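Local coordinates for B-type Cna protein (Enterococcus faecium, PDB 6FWY) that is of unknown function but forms the thioester domain of an LPXTG-anchored surface protein, and so probably helps the bacterium attach covalently to its targets, at residues E77-F82 / T244-F249; F42-G47 / A258-T263; I161-T166 / F175-A180; Y202-K207 / N217-I222. One frame throughout, in Å; residues are numbered along the deposited sequence.

Contact 1: residues E77-F82 / T244-F249; sequences EFYRMF and TNPFTF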
loop_
_atom_site.group_PDB
_atom_site.type_symbol
_atom_site.label_atom_id
_atom_site.label_comp_id
_atom_site.label_asym_id
_atom_site.label_seq_id
_atom_site.Cartn_x
_atom_site.Cartn_y
_atom_site.Cartn_z
ATOM N N GLU A 77 4.934 -9.147 -1.704
ATOM C CA GLU A 77 5.395 -9.979 -0.584
ATOM C C GLU A 77 5.699 -9.100 0.633
ATOM O O GLU A 77 5.265 -9.406 1.735
ATOM C CB GLU A 77 6.627 -10.825 -0.969
ATOM C CG GLU A 77 6.387 -11.790 -2.133
ATOM C CD GLU A 77 7.589 -12.693 -2.419
ATOM O OE1 GLU A 77 8.745 -12.227 -2.285
ATOM O OE2 GLU A 77 7.387 -13.891 -2.769
ATOM N N PHE A 78 6.430 -8.010 0.422
ATOM C CA PHE A 78 6.723 -7.058 1.495
ATOM C C PHE A 78 5.453 -6.352 2.002
ATOM O O PHE A 78 5.313 -6.145 3.198
ATOM C CB PHE A 78 7.806 -6.046 1.078
ATOM C CG PHE A 78 9.218 -6.571 1.213
ATOM C CD1 PHE A 78 9.832 -6.625 2.461
ATOM C CD2 PHE A 78 9.913 -7.052 0.110
ATOM C CE1 PHE A 78 11.120 -7.157 2.606
ATOM C CE2 PHE A 78 11.210 -7.586 0.258
ATOM C CZ PHE A 78 11.821 -7.614 1.495
ATOM N N TYR A 79 4.529 -6.004 1.113
ATOM C CA TYR A 79 3.229 -5.461 1.533
ATOM C C TYR A 79 2.572 -6.394 2.521
ATOM O O TYR A 79 2.198 -5.977 3.601
ATOM C CB TYR A 79 2.297 -5.237 0.331
ATOM C CG TYR A 79 0.886 -4.857 0.724
ATOM C CD1 TYR A 79 0.578 -3.565 1.172
ATOM C CD2 TYR A 79 -0.150 -5.788 0.655
ATOM C CE1 TYR A 79 -0.721 -3.224 1.545
ATOM C CE2 TYR A 79 -1.443 -5.475 1.020
ATOM C CZ TYR A 79 -1.726 -4.191 1.466
ATOM O OH TYR A 79 -2.999 -3.873 1.817
ATOM N N ARG A 80 2.465 -7.668 2.147
ATOM C CA ARG A 80 1.830 -8.661 2.998
ATOM C C ARG A 80 2.581 -8.923 4.297
ATOM O O ARG A 80 1.948 -9.183 5.312
ATOM C CB ARG A 80 1.612 -9.960 2.220
ATOM C CG ARG A 80 0.468 -9.858 1.225
ATOM C CD ARG A 80 0.058 -11.213 0.687
ATOM N NE ARG A 80 1.105 -11.809 -0.144
ATOM C CZ ARG A 80 1.302 -11.586 -1.445
ATOM N NH1 ARG A 80 0.516 -10.760 -2.152
ATOM N NH2 ARG A 80 2.311 -12.226 -2.049
ATOM N N MET A 81 3.909 -8.833 4.278
ATOM C CA MET A 81 4.687 -8.977 5.507
ATOM C C MET A 81 4.225 -7.945 6.539
ATOM O O MET A 81 4.012 -8.296 7.700
ATOM C CB MET A 81 6.189 -8.824 5.244
ATOM C CG MET A 81 7.068 -8.909 6.493
ATOM S SD MET A 81 8.750 -8.327 6.182
ATOM C CE MET A 81 8.528 -6.529 6.222
ATOM N N PHE A 82 4.086 -6.688 6.114
ATOM C CA PHE A 82 3.580 -5.644 6.992
ATOM C C PHE A 82 2.144 -5.913 7.439
ATOM O O PHE A 82 1.869 -5.886 8.613
ATOM C CB PHE A 82 3.685 -4.263 6.340
ATOM C CG PHE A 82 5.078 -3.700 6.330
ATOM C CD1 PHE A 82 5.603 -3.086 7.466
ATOM C CD2 PHE A 82 5.858 -3.756 5.190
ATOM C CE1 PHE A 82 6.890 -2.544 7.457
ATOM C CE2 PHE A 82 7.143 -3.235 5.175
ATOM C CZ PHE A 82 7.655 -2.628 6.310
ATOM N N THR A 244 -1.353 3.543 1.238
ATOM C CA THR A 244 -0.212 3.206 2.112
ATOM C C THR A 244 0.460 1.929 1.580
ATOM O O THR A 244 -0.092 0.827 1.694
ATOM C CB THR A 244 -0.662 3.115 3.590
ATOM O OG1 THR A 244 -1.220 4.384 3.987
ATOM C CG2 THR A 244 0.490 2.819 4.530
ATOM N N ASN A 245 1.637 2.105 0.966
ATOM C CA ASN A 245 2.396 1.031 0.275
ATOM C C ASN A 245 3.821 0.912 0.849
ATOM O O ASN A 245 4.330 1.868 1.438
ATOM C CB ASN A 245 2.519 1.347 -1.232
ATOM C CG ASN A 245 1.165 1.543 -1.927
ATOM O OD1 ASN A 245 0.109 1.500 -1.299
ATOM N ND2 ASN A 245 1.205 1.758 -3.214
ATOM N N PRO A 246 4.466 -0.252 0.683
ATOM C CA PRO A 246 5.826 -0.405 1.183
ATOM C C PRO A 246 6.853 0.149 0.226
ATOM O O PRO A 246 6.768 -0.107 -0.972
ATOM C CB PRO A 246 5.985 -1.930 1.317
ATOM C CG PRO A 246 5.123 -2.464 0.241
ATOM C CD PRO A 246 3.936 -1.531 0.173
ATOM N N PHE A 247 7.827 0.880 0.752
ATOM C CA PHE A 247 8.927 1.435 -0.046
ATOM C C PHE A 247 10.276 1.140 0.603
ATOM O O PHE A 247 10.382 1.047 1.825
ATOM C CB PHE A 247 8.739 2.938 -0.253
ATOM C CG PHE A 247 7.483 3.285 -0.999
ATOM C CD1 PHE A 247 7.414 3.156 -2.378
ATOM C CD2 PHE A 247 6.365 3.718 -0.313
ATOM C CE1 PHE A 247 6.248 3.459 -3.061
ATOM C CE2 PHE A 247 5.184 4.061 -0.988
ATOM C CZ PHE A 247 5.126 3.929 -2.369
ATOM N N THR A 248 11.295 0.988 -0.233
ATOM C CA THR A 248 12.646 0.707 0.230
ATOM C C THR A 248 13.506 1.943 0.098
ATOM O O THR A 248 13.331 2.743 -0.840
ATOM C CB THR A 248 13.308 -0.408 -0.593
ATOM O OG1 THR A 248 13.405 0.023 -1.959
ATOM C CG2 THR A 248 12.486 -1.698 -0.502
ATOM N N PHE A 249 14.446 2.076 1.031
ATOM C CA PHE A 249 15.355 3.198 1.099
ATOM C C PHE A 249 16.826 2.789 1.171
ATOM O O PHE A 249 17.170 1.755 1.736
ATOM C CB PHE A 249 14.972 4.092 2.273
ATOM C CG PHE A 249 13.626 4.726 2.096
ATOM C CD1 PHE A 249 13.457 5.867 1.316
ATOM C CD2 PHE A 249 12.506 4.114 2.634
ATOM C CE1 PHE A 249 12.217 6.425 1.140
ATOM C CE2 PHE A 249 11.242 4.661 2.431
ATOM C CZ PHE A 249 11.106 5.827 1.687
#
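With chi1 at 172°, Y79 has CG opposite the backbone nitrogen, which sends its ring past P246, the two side chains crossing at a slant with the ring edge toward the proline. F82 has CG opposite its carbonyl carbon and beside the backbone N (chi1 -76°), and its ring reaches P246 at an oblique angle. The motif is a helix lying against a beta sheet, here in the thioester domain: the axes of the two short segments, on helix 76-84 and strand 231-250, come within 7.9 Å. No hydrogen bond joins them, so apolar fit carries the contact. P246 has the largest share of the buried surface, and its compact ring can come up close to the helix backbone. Its CG stands 3.7 Å from Y79 N and 4.0 Å from Y79 CB. At the Y79 ring edge, P246 CD is 4.1 Å from CD1 of Y79, and T244 O approaches CE1. Tyrosine suits this place because its CB and the CD1/CE1 edge give apolar carbon to the strand, while the residue stays partly exposed. F78 begins toward the strand, but its ring turns away to M53 and L113. M261 of the neighbouring strand 258-277 touches both P246 and F82. On F82, CE2 meets P246 CB at 4.2 Å, and M81 CE lies 3.7 Å above one face of the ring, shifted toward the rim.

Contact 2: residues F42-G47 / A258-T263; sequences FKDSHG and AVVMIT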
loop_
_atom_site.group_PDB
_atom_site.type_symbol
_atom_site.label_atom_id
_atom_site.label_comp_id
_atom_site.label_asym_id
_atom_site.label_seq_id
_atom_site.Cartn_x
_atom_site.Cartn_y
_atom_site.Cartn_z
ATOM N N PHE A 42 13.416 -0.080 14.891
ATOM C CA PHE A 42 13.347 1.311 14.480
ATOM C C PHE A 42 12.034 1.643 13.751
ATOM O O PHE A 42 11.338 0.750 13.239
ATOM C CB PHE A 42 14.557 1.694 13.623
ATOM C CG PHE A 42 14.650 0.956 12.315
ATOM C CD1 PHE A 42 15.229 -0.323 12.255
ATOM C CD2 PHE A 42 14.163 1.523 11.134
ATOM C CE1 PHE A 42 15.331 -0.988 11.055
ATOM C CE2 PHE A 42 14.261 0.852 9.923
ATOM C CZ PHE A 42 14.842 -0.404 9.886
ATOM N N LYS A 43 11.733 2.956 13.731
ATOM C CA LYS A 43 10.552 3.519 13.116
ATOM C C LYS A 43 10.983 4.667 12.221
ATOM O O LYS A 43 12.014 5.302 12.473
ATOM C CB LYS A 43 9.642 4.164 14.171
ATOM C CG LYS A 43 9.011 3.227 15.183
ATOM C CD LYS A 43 8.353 4.019 16.318
ATOM C CE LYS A 43 6.969 3.483 16.673
ATOM N NZ LYS A 43 6.227 4.443 17.557
ATOM N N ASP A 44 10.163 4.988 11.222
ATOM C CA ASP A 44 10.387 6.198 10.446
ATOM C C ASP A 44 9.857 7.394 11.263
ATOM O O ASP A 44 9.279 7.200 12.334
ATOM C CB ASP A 44 9.832 6.068 9.018
ATOM C CG ASP A 44 8.313 6.346 8.911
ATOM O OD1 ASP A 44 7.591 6.367 9.943
ATOM O OD2 ASP A 44 7.842 6.548 7.762
ATOM N N SER A 45 10.064 8.613 10.781
ATOM C CA SER A 45 9.696 9.808 11.559
ATOM C C SER A 45 8.181 10.064 11.694
ATOM O O SER A 45 7.775 10.934 12.463
ATOM C CB SER A 45 10.373 11.038 10.982
ATOM O OG SER A 45 9.948 11.239 9.666
ATOM N N HIS A 46 7.355 9.336 10.945
ATOM C CA HIS A 46 5.888 9.361 11.144
ATOM C C HIS A 46 5.392 8.233 12.092
ATOM O O HIS A 46 4.192 8.014 12.223
ATOM C CB HIS A 46 5.152 9.233 9.803
ATOM C CG HIS A 46 5.560 10.224 8.758
ATOM N ND1 HIS A 46 6.245 9.860 7.611
ATOM C CD2 HIS A 46 5.322 11.557 8.651
ATOM C CE1 HIS A 46 6.419 10.933 6.851
ATOM N NE2 HIS A 46 5.876 11.973 7.462
ATOM N N GLY A 47 6.305 7.513 12.736
ATOM C CA GLY A 47 5.935 6.491 13.710
ATOM C C GLY A 47 5.580 5.114 13.154
ATOM O O GLY A 47 5.025 4.281 13.876
ATOM N N ALA A 258 16.383 -0.237 4.132
ATOM C CA ALA A 258 15.207 -0.403 4.977
ATOM C C ALA A 258 13.903 -0.267 4.186
ATOM O O ALA A 258 13.806 0.496 3.238
ATOM C CB ALA A 258 15.249 0.573 6.141
ATOM N N VAL A 259 12.907 -1.034 4.606
ATOM C CA VAL A 259 11.581 -1.023 4.003
ATOM C C VAL A 259 10.587 -0.548 5.060
ATOM O O VAL A 259 10.715 -0.867 6.232
ATOM C CB VAL A 259 11.184 -2.416 3.409
ATOM C CG1 VAL A 259 11.093 -3.501 4.506
ATOM C CG2 VAL A 259 9.886 -2.312 2.610
ATOM N N VAL A 260 9.604 0.228 4.627
ATOM C CA VAL A 260 8.641 0.881 5.535
ATOM C C VAL A 260 7.373 1.241 4.760
ATOM O O VAL A 260 7.434 1.544 3.579
ATOM C CB VAL A 260 9.248 2.132 6.242
ATOM C CG1 VAL A 260 9.686 3.185 5.260
ATOM C CG2 VAL A 260 8.290 2.733 7.262
ATOM N N MET A 261 6.230 1.163 5.436
ATOM C CA MET A 261 4.950 1.541 4.872
ATOM C C MET A 261 4.849 3.059 4.900
ATOM O O MET A 261 5.035 3.668 5.938
ATOM C CB MET A 261 3.804 0.924 5.673
ATOM C CG MET A 261 3.764 -0.602 5.582
ATOM S SD MET A 261 3.344 -1.274 3.961
ATOM C CE MET A 261 1.562 -1.188 4.044
ATOM N N ILE A 262 4.592 3.648 3.738
ATOM C CA ILE A 262 4.395 5.093 3.621
ATOM C C ILE A 262 3.067 5.422 2.951
ATOM O O ILE A 262 2.728 4.862 1.907
ATOM C CB ILE A 262 5.563 5.758 2.867
ATOM C CG1 ILE A 262 6.856 5.531 3.664
ATOM C CG2 ILE A 262 5.302 7.253 2.657
ATOM C CD1 ILE A 262 8.097 6.006 2.975
ATOM N N THR A 263 2.340 6.348 3.569
ATOM C CA THR A 263 1.111 6.904 3.010
ATOM C C THR A 263 1.525 7.913 1.936
ATOM O O THR A 263 2.283 8.827 2.203
ATOM C CB THR A 263 0.250 7.545 4.127
ATOM O OG1 THR A 263 -0.052 6.535 5.098
ATOM C CG2 THR A 263 -1.066 8.134 3.599
#
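D44 and V260 meet with their side chains at about a right angle, the carboxylate oxygen OD2 of D44 lying 3.9 Å from CG2 of V260. A chi1 of 82° puts the D44 carboxylate between its own backbone N and carbonyl carbon. From there OD1 receives the backbone N-H of N48 and, weakly, that of H46 at 3.1 Å, while OD2 faces the apolar strand. Aspartate fits the head of this type I turn, D44 to G47, because its carboxylate can take up turn amides; G47 N bonds D44 O at 3.0 Å. The turn leads from strand 32-44 into its antiparallel partner 49-52, a beta hairpin. G47 has a positive phi, which a residue without a side chain adopts easily. F42 presents its ring edge to A258: CB of A258 lies 3.9 Å from CZ of F42, near the plane of that ring. The small alanine leaves room for that edge, and F14 of strand 11-21 meets the F42 ring with planes at about 90°. F14 also touches D44, A258 and V260. The segments are not direct sheet neighbours, their axes standing 8.3 Å apart; strand 49-52 pairs with both parent strands, while V259 and M261 pack against helix 76-84.

Contact 3: residues I161-T166 / F175-A180; sequences ITASKT and FTYKTA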
loop_
_atom_site.group_PDB
_atom_site.type_symbol
_atom_site.label_atom_id
_atom_site.label_comp_id
_atom_site.label_asym_id
_atom_site.label_seq_id
_atom_site.Cartn_x
_atom_site.Cartn_y
_atom_site.Cartn_z
ATOM N N ILE A 161 -16.282 3.745 -12.342
ATOM C CA ILE A 161 -17.466 4.550 -12.569
ATOM C C ILE A 161 -18.397 3.692 -13.403
ATOM O O ILE A 161 -18.017 3.238 -14.463
ATOM C CB ILE A 161 -17.115 5.865 -13.299
ATOM C CG1 ILE A 161 -16.191 6.713 -12.420
ATOM C CG2 ILE A 161 -18.385 6.622 -13.690
ATOM C CD1 ILE A 161 -15.665 7.963 -13.049
ATOM N N THR A 162 -19.617 3.487 -12.920
ATOM C CA THR A 162 -20.590 2.600 -13.557
ATOM C C THR A 162 -21.945 3.301 -13.709
ATOM O O THR A 162 -22.465 3.859 -12.748
ATOM C CB THR A 162 -20.756 1.311 -12.720
ATOM O OG1 THR A 162 -19.458 0.819 -12.361
ATOM C CG2 THR A 162 -21.507 0.220 -13.496
ATOM N N ALA A 163 -22.495 3.279 -14.916
ATOM C CA ALA A 163 -23.813 3.850 -15.209
ATOM C C ALA A 163 -24.840 3.032 -14.451
ATOM O O ALA A 163 -24.784 1.802 -14.478
ATOM C CB ALA A 163 -24.103 3.802 -16.699
ATOM N N SER A 164 -25.733 3.718 -13.743
ATOM C CA SER A 164 -26.794 3.071 -12.960
ATOM C C SER A 164 -28.174 3.259 -13.577
ATOM O O SER A 164 -28.968 2.316 -13.602
ATOM C CB SER A 164 -26.778 3.582 -11.516
ATOM O OG SER A 164 -26.815 4.999 -11.486
ATOM N N LYS A 165 -28.470 4.462 -14.060
ATOM C CA LYS A 165 -29.772 4.755 -14.671
ATOM C C LYS A 165 -29.730 5.987 -15.554
ATOM O O LYS A 165 -28.817 6.802 -15.452
ATOM C CB LYS A 165 -30.847 4.939 -13.597
ATOM C CG LYS A 165 -30.576 6.102 -12.654
ATOM C CD LYS A 165 -31.564 6.165 -11.494
ATOM C CE LYS A 165 -31.018 7.095 -10.417
ATOM N NZ LYS A 165 -31.896 7.221 -9.229
ATOM N N THR A 166 -30.727 6.107 -16.425
ATOM C CA THR A 166 -30.908 7.240 -17.318
ATOM C C THR A 166 -32.373 7.638 -17.260
ATOM O O THR A 166 -33.232 6.780 -17.087
ATOM C CB THR A 166 -30.548 6.888 -18.783
ATOM O OG1 THR A 166 -31.462 5.899 -19.285
ATOM C CG2 THR A 166 -29.122 6.327 -18.890
ATOM N N PHE A 175 -28.128 11.275 -16.917
ATOM C CA PHE A 175 -27.351 10.039 -16.861
ATOM C C PHE A 175 -26.679 9.961 -15.493
ATOM O O PHE A 175 -25.814 10.776 -15.171
ATOM C CB PHE A 175 -26.290 10.017 -17.971
ATOM C CG PHE A 175 -26.857 10.190 -19.347
ATOM C CD1 PHE A 175 -27.300 9.087 -20.073
ATOM C CD2 PHE A 175 -26.981 11.459 -19.903
ATOM C CE1 PHE A 175 -27.842 9.249 -21.339
ATOM C CE2 PHE A 175 -27.518 11.636 -21.167
ATOM C CZ PHE A 175 -27.954 10.542 -21.895
ATOM N N THR A 176 -27.091 8.999 -14.677
ATOM C CA THR A 176 -26.530 8.814 -13.341
ATOM C C THR A 176 -25.485 7.700 -13.355
ATOM O O THR A 176 -25.658 6.691 -14.020
ATOM C CB THR A 176 -27.641 8.551 -12.307
ATOM O OG1 THR A 176 -28.574 9.633 -12.365
ATOM C CG2 THR A 176 -27.080 8.438 -10.879
ATOM N N TYR A 177 -24.396 7.910 -12.616
ATOM C CA TYR A 177 -23.270 6.973 -12.513
ATOM C C TYR A 177 -22.904 6.755 -11.045
ATOM O O TYR A 177 -23.014 7.670 -10.250
ATOM C CB TYR A 177 -22.049 7.520 -13.263
ATOM C CG TYR A 177 -22.278 7.733 -14.731
ATOM C CD1 TYR A 177 -22.858 8.924 -15.190
ATOM C CD2 TYR A 177 -21.933 6.760 -15.670
ATOM C CE1 TYR A 177 -23.077 9.140 -16.536
ATOM C CE2 TYR A 177 -22.156 6.961 -17.029
ATOM C CZ TYR A 177 -22.732 8.155 -17.459
ATOM O OH TYR A 177 -22.964 8.392 -18.794
ATOM N N LYS A 178 -22.518 5.535 -10.686
ATOM C CA LYS A 178 -21.960 5.214 -9.356
ATOM C C LYS A 178 -20.431 5.147 -9.387
ATOM O O LYS A 178 -19.871 4.498 -10.259
ATOM C CB LYS A 178 -22.514 3.875 -8.845
ATOM C CG LYS A 178 -23.950 4.022 -8.384
ATOM C CD LYS A 178 -24.669 2.725 -8.140
ATOM C CE LYS A 178 -26.088 3.088 -7.751
ATOM N NZ LYS A 178 -27.016 1.918 -7.714
ATOM N N THR A 179 -19.790 5.805 -8.426
ATOM C CA THR A 179 -18.348 5.702 -8.218
ATOM C C THR A 179 -18.082 4.674 -7.123
ATOM O O THR A 179 -18.899 4.521 -6.205
ATOM C CB THR A 179 -17.692 7.024 -7.790
ATOM O OG1 THR A 179 -18.215 7.432 -6.529
ATOM C CG2 THR A 179 -17.923 8.105 -8.818
ATOM N N ALA A 180 -16.943 3.987 -7.222
ATOM C CA ALA A 180 -16.525 3.028 -6.210
ATOM C C ALA A 180 -15.005 2.938 -6.112
ATOM O O ALA A 180 -14.306 3.009 -7.118
ATOM C CB ALA A 180 -17.118 1.648 -6.490
HETATM O O HOH W 1 -18.728 1.914 -10.022
#
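I161 and A163 press against Y177 on one face of a two-stranded ladder. This face is buried at I161, Y177, F175 and T179, while A163 and T166 lie at its exposed margin. CG2 of I161 lies 3.8 Å from CB of Y177, the two side chains crossing at a slant. CB of A163 comes to 3.7 Å from CE2 of Y177, close because alanine adds no bulk beside the ring. Y177 has CG beside its own backbone N (chi1 -61°), which brings ring atom CD2 to 3.5 Å from A163 CA; the ring also packs edge-to-face with F235. Farther along, F175 meets T166, whose methyl CG2 is 3.5 Å from F175 CD1.

On the opposite face T162, K165 and K178 are exposed to solvent, but T176 is packed closely between S164 and K165: S164 OG is 3.5 Å from T176 CG2, and the extended methylene chain of K165 runs side by side with the threonine. K178 lays CE 3.9 Å from CB of S164. A water bridges T162 OG1 and K178 O, donating to the latter, and T176 OG1 bonds to T221 OG1 on the next strand.

Backbone bonds join the two strands: K178 N to T162 O at 2.7 Å and its return bond make T162 and K178 a hydrogen-bonded pair. Beyond it the register slips by one residue. S164 N bonds T176 O at 3.0 Å, with a weak second bond from S164 OG, and T176 N bonds K165 O. With S164 and K165 both opposite T176, this is a classic beta bulge in the antiparallel hairpin of strands 159-169 and 172-181.

Contact 4: residues Y202-K207 / N217-I222; sequences YDADGK and NSSFTI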
loop_
_atom_site.group_PDB
_atom_site.type_symbol
_atom_site.label_atom_id
_atom_site.label_comp_id
_atom_site.label_asym_id
_atom_site.label_seq_id
_atom_site.Cartn_x
_atom_site.Cartn_y
_atom_site.Cartn_z
ATOM N N TYR A 202 -24.261 17.061 -11.558
ATOM C CA TYR A 202 -24.778 17.152 -10.186
ATOM C C TYR A 202 -24.265 16.024 -9.297
ATOM O O TYR A 202 -24.099 14.896 -9.764
ATOM C CB TYR A 202 -26.322 17.180 -10.187
ATOM C CG TYR A 202 -26.891 18.423 -10.842
ATOM C CD1 TYR A 202 -27.024 18.493 -12.208
ATOM C CD2 TYR A 202 -27.261 19.532 -10.091
ATOM C CE1 TYR A 202 -27.509 19.635 -12.838
ATOM C CE2 TYR A 202 -27.784 20.683 -10.705
ATOM C CZ TYR A 202 -27.870 20.730 -12.089
ATOM O OH TYR A 202 -28.371 21.818 -12.745
ATOM N N ASP A 203 -23.989 16.324 -8.023
ATOM C CA ASP A 203 -23.604 15.306 -7.028
ATOM C C ASP A 203 -24.832 14.512 -6.574
ATOM O O ASP A 203 -25.945 14.759 -7.043
ATOM C CB ASP A 203 -22.799 15.911 -5.852
ATOM C CG ASP A 203 -23.622 16.863 -4.953
ATOM O OD1 ASP A 203 -24.872 16.819 -4.925
ATOM O OD2 ASP A 203 -22.992 17.663 -4.240
ATOM N N ALA A 204 -24.624 13.567 -5.660
ATOM C CA ALA A 204 -25.691 12.684 -5.163
ATOM C C ALA A 204 -26.793 13.396 -4.402
ATOM O O ALA A 204 -27.888 12.859 -4.293
ATOM C CB ALA A 204 -25.086 11.598 -4.266
ATOM N N ASP A 205 -26.492 14.577 -3.851
ATOM C CA ASP A 205 -27.466 15.392 -3.104
ATOM C C ASP A 205 -28.253 16.346 -4.019
ATOM O O ASP A 205 -29.079 17.121 -3.530
ATOM C CB ASP A 205 -26.764 16.198 -2.013
ATOM C CG ASP A 205 -25.848 15.333 -1.124
ATOM O OD1 ASP A 205 -26.127 14.116 -0.954
ATOM O OD2 ASP A 205 -24.826 15.846 -0.602
ATOM N N GLY A 206 -27.993 16.308 -5.331
ATOM C CA GLY A 206 -28.676 17.182 -6.298
ATOM C C GLY A 206 -28.078 18.571 -6.463
ATOM O O GLY A 206 -28.677 19.421 -7.088
ATOM N N LYS A 207 -26.885 18.782 -5.929
ATOM C CA LYS A 207 -26.193 20.069 -5.986
ATOM C C LYS A 207 -25.193 20.053 -7.140
ATOM O O LYS A 207 -24.499 19.050 -7.372
ATOM C CB LYS A 207 -25.477 20.337 -4.651
ATOM C CG LYS A 207 -26.329 20.137 -3.401
ATOM C CD LYS A 207 -27.589 21.000 -3.403
ATOM C CE LYS A 207 -28.568 20.521 -2.345
ATOM N NZ LYS A 207 -29.699 21.464 -2.149
ATOM N N ASN A 217 -17.328 6.224 -3.955
ATOM C CA ASN A 217 -18.377 5.493 -3.229
ATOM C C ASN A 217 -19.621 6.372 -3.050
ATOM O O ASN A 217 -20.160 6.542 -1.951
ATOM C CB ASN A 217 -17.836 4.926 -1.914
ATOM C CG ASN A 217 -16.629 4.018 -2.140
ATOM O OD1 ASN A 217 -16.681 3.136 -2.979
ATOM N ND2 ASN A 217 -15.539 4.260 -1.437
ATOM N N SER A 218 -20.051 6.933 -4.171
ATOM C CA SER A 218 -21.142 7.893 -4.225
ATOM C C SER A 218 -21.795 7.806 -5.603
ATOM O O SER A 218 -21.693 6.785 -6.278
ATOM C CB SER A 218 -20.586 9.303 -3.957
ATOM O OG SER A 218 -21.632 10.247 -3.802
ATOM N N SER A 219 -22.485 8.856 -6.020
ATOM C CA SER A 219 -22.969 8.940 -7.385
ATOM C C SER A 219 -22.975 10.366 -7.878
ATOM O O SER A 219 -22.837 11.296 -7.103
ATOM C CB SER A 219 -24.351 8.304 -7.513
ATOM O OG SER A 219 -25.222 8.749 -6.512
ATOM N N PHE A 220 -23.079 10.517 -9.186
ATOM C CA PHE A 220 -23.283 11.808 -9.808
ATOM C C PHE A 220 -24.164 11.647 -11.027
ATOM O O PHE A 220 -24.373 10.550 -11.506
ATOM C CB PHE A 220 -21.951 12.492 -10.171
ATOM C CG PHE A 220 -21.148 11.760 -11.181
ATOM C CD1 PHE A 220 -21.353 11.973 -12.540
ATOM C CD2 PHE A 220 -20.184 10.858 -10.788
ATOM C CE1 PHE A 220 -20.641 11.253 -13.484
ATOM C CE2 PHE A 220 -19.424 10.171 -11.714
ATOM C CZ PHE A 220 -19.669 10.355 -13.073
ATOM N N THR A 221 -24.664 12.771 -11.526
ATOM C CA THR A 221 -25.560 12.805 -12.675
ATOM C C THR A 221 -25.061 13.841 -13.680
ATOM O O THR A 221 -24.729 14.955 -13.303
ATOM C CB THR A 221 -27.004 13.058 -12.216
ATOM O OG1 THR A 221 -27.438 11.953 -11.423
ATOM C CG2 THR A 221 -27.953 13.199 -13.395
ATOM N N ILE A 222 -24.975 13.437 -14.944
ATOM C CA ILE A 222 -24.705 14.327 -16.062
ATOM C C ILE A 222 -26.050 14.670 -16.701
ATOM O O ILE A 222 -26.887 13.789 -16.894
ATOM C CB ILE A 222 -23.752 13.681 -17.103
ATOM C CG1 ILE A 222 -22.387 13.446 -16.464
ATOM C CG2 ILE A 222 -23.595 14.571 -18.338
ATOM C CD1 ILE A 222 -21.399 12.696 -17.316
#
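OD1 of D203, on the residue lying across from F220, collects two backbone amides: K207 N at 3.0 Å and, in a weak bond, D205 N. K207 N comes from above the carboxylate plane, 46° out of it. Aspartate suits the head of a tight turn, since its short side chain folds back over the turn's own N-H groups. The strand that leads into the turn is held to 218-225 by a hydrogen-bonded antiparallel pair, Y202 N to T221 O at 2.8 Å and T221 N to Y202 O at the same length. Next along, the small A204 fits against two serines: its CB is 3.6 Å from S219 OG and 3.7 Å from S218 OG. F220 has CG between its backbone N and carbonyl carbon (chi1 63°), which turns the ring from the 202-207 segment to Y177 and F235. On the other face Y202 makes a cation-pi contact with K223. G206 takes a positive phi of 84°, easy for glycine. D203 N bonds K207 O and G206 N bonds D203 O, a pattern that fits a beta hairpin of strands 200-203 and 208-209, closed by a type I turn with a G1 bulge and flanked by strand 218-225 in the five-stranded sheet.

How the contacts relate
The contacts fall into two groups. Contacts 1 and 2, with centres 10 Å apart, touch and share the long neighbouring strands 231-250 and 258-277 of the larger antiparallel sheet. Contacts 3 and 4, 9 Å apart, lie in the five-stranded sheet, where strands 172-181 and 218-225 are adjacent. Between the groups the centres are 34 to 38 Å apart. Along the chain, contact 2 closes the outermost loop, contact 1 is nested inside it, and contacts 3 and 4 follow one another within both. The two long strands run from one region to the other, with F235, L273 and A275 packing at the second group. This class of thioester domain has a slipknot topology.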